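Putative phosphinothricin n-acetyltransferase (Acinetobacter baylyi, PDB 2JLM) probably transfers the acetyl group of acetyl-CoA to the amino nitrogen of methionine sulfone and methionine sulfoximine. Local coordinates at residues Leu22-Leu25 and Glu26-Asp30. Numbering follows the deposited sequence.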
loop_
_atom_site.group_PDB
_atom_site.type_symbol
_atom_site.label_atom_id
_atom_site.label_comp_id
_atom_site.label_asym_id
_atom_site.label_seq_id
_atom_site.Cartn_x
_atom_site.Cartn_y
_atom_site.Cartn_z
ATOM N N LEU D 22 8.996 3.702 22.412
ATOM C CA LEU D 22 9.570 4.195 23.661
ATOM C C LEU D 22 10.601 5.275 23.396
ATOM O O LEU D 22 10.529 6.356 23.977
ATOM C CB LEU D 22 10.176 3.066 24.502
ATOM C CG LEU D 22 10.510 3.447 25.955
ATOM C CD1 LEU D 22 10.417 2.248 26.884
ATOM C CD2 LEU D 22 11.879 4.105 26.069
ATOM N N GLU D 23 11.557 4.983 22.518
ATOM C CA GLU D 23 12.577 5.967 22.144
ATOM C C GLU D 23 11.968 7.248 21.574
ATOM O O GLU D 23 12.345 8.350 21.972
ATOM C CB GLU D 23 13.570 5.372 21.146
ATOM C CG GLU D 23 14.719 4.642 21.802
ATOM C CD GLU D 23 15.641 4.002 20.794
ATOM O OE1 GLU D 23 16.824 4.400 20.744
ATOM O OE2 GLU D 23 15.180 3.112 20.048
ATOM N N ILE D 24 11.035 7.099 20.638
ATOM C CA ILE D 24 10.317 8.247 20.098
ATOM C C ILE D 24 9.643 9.030 21.232
ATOM O O ILE D 24 9.738 10.259 21.308
ATOM C CB ILE D 24 9.291 7.822 19.015
ATOM C CG1 ILE D 24 10.021 7.496 17.711
ATOM C CG2 ILE D 24 8.265 8.922 18.787
ATOM C CD1 ILE D 24 9.119 7.069 16.592
ATOM N N LEU D 25 8.993 8.319 22.141
ATOM C CA LEU D 25 8.338 8.990 23.257
ATOM C C LEU D 25 9.326 9.799 24.099
ATOM O O LEU D 25 8.986 10.864 24.605
ATOM C CB LEU D 25 7.572 7.993 24.124
ATOM C CG LEU D 25 6.925 8.546 25.396
ATOM C CD1 LEU D 25 5.916 9.632 25.075
ATOM C CD2 LEU D 25 6.269 7.422 26.172
ATOM N N GLU D 26 10.551 9.305 24.232
ATOM C CA GLU D 26 11.537 9.956 25.094
ATOM C C GLU D 26 12.123 11.181 24.407
ATOM O O GLU D 26 12.475 12.176 25.052
ATOM C CB GLU D 26 12.663 8.984 25.471
ATOM C CG GLU D 26 12.202 7.606 25.942
ATOM C CD GLU D 26 11.777 7.575 27.400
ATOM O OE1 GLU D 26 10.947 6.710 27.759
ATOM O OE2 GLU D 26 12.274 8.410 28.186
ATOM N N ILE D 27 12.234 11.101 23.088
ATOM C CA ILE D 27 12.776 12.196 22.298
ATOM C C ILE D 27 11.761 13.349 22.276
ATOM O O ILE D 27 12.105 14.511 22.524
ATOM C CB ILE D 27 13.169 11.685 20.895
ATOM C CG1 ILE D 27 14.388 10.765 21.029
ATOM C CG2 ILE D 27 13.467 12.829 19.940
ATOM C CD1 ILE D 27 14.564 9.782 19.902
ATOM N N LEU D 28 10.496 13.022 22.039
ATOM C CA LEU D 28 9.446 14.039 22.066
ATOM C C LEU D 28 9.373 14.762 23.407
ATOM O O LEU D 28 9.398 16.000 23.463
ATOM C CB LEU D 28 8.090 13.423 21.731
ATOM C CG LEU D 28 7.966 12.951 20.281
ATOM C CD1 LEU D 28 6.531 12.560 19.966
ATOM C CD2 LEU D 28 8.461 14.027 19.317
ATOM N N ASN D 29 9.280 13.994 24.489
ATOM C CA ASN D 29 9.128 14.598 25.808
ATOM C C ASN D 29 10.296 15.493 26.177
ATOM O O ASN D 29 10.118 16.502 26.869
ATOM C CB ASN D 29 8.885 13.538 26.873
ATOM C CG ASN D 29 7.542 12.873 26.716
ATOM O OD1 ASN D 29 6.638 13.429 26.092
ATOM N ND2 ASN D 29 7.401 11.676 27.272
ATOM N N ASP D 30 11.488 15.146 25.700
ATOM C CA ASP D 30 12.642 15.996 25.960
ATOM C C ASP D 30 12.456 17.344 25.278
ATOM O O ASP D 30 12.757 18.391 25.858
ATOM C CB ASP D 30 13.941 15.358 25.480
ATOM C CG ASP D 30 15.060 16.376 25.338
ATOM O OD1 ASP D 30 15.652 16.780 26.364
ATOM O OD2 ASP D 30 15.336 16.792 24.193
#
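Ile24 and Leu28 meet on the inner face of the amphipathic helix 17-34 of this GNAT-fold acetyltransferase. The two side chains lie alongside one another, pointing the same way, with Ile24 CG2 4.2 Å from Leu28 CD1. Branched aliphatic groups suit this face: together with Ile27 they pack on Phe76 of the central sheet, while Met49 of helix 46-58 covers Ile24 and Leu28. In the backbone beneath, the bond from Leu28 N to Ile24 O is nearly straight (175° at the hydrogen, 3.0 Å). Glu23 O accepts Ile27 N and, weakly, Glu26 N, and the Ile27 side chain, its CG1 set beside the backbone N (chi1 -69°), rests CG1 on that oxygen at 3.3 Å.

The outer face is looser and more polar. Leu22 and Glu26 are exposed there, and the Glu26 chain, bent at chi2 (-81°), crosses Leu22 at an angle, its carboxylate, suited to water, near the leucine methyl CD2, though this pose is less certain. Between the two faces, Asn29 N bonds to Leu25 O, and the Asn29 amide, whose OD1 accepts a bond from Arg44 N, slants across Leu25, its ND2 end nearest the methyl CD1 of Leu25 at 3.3 Å.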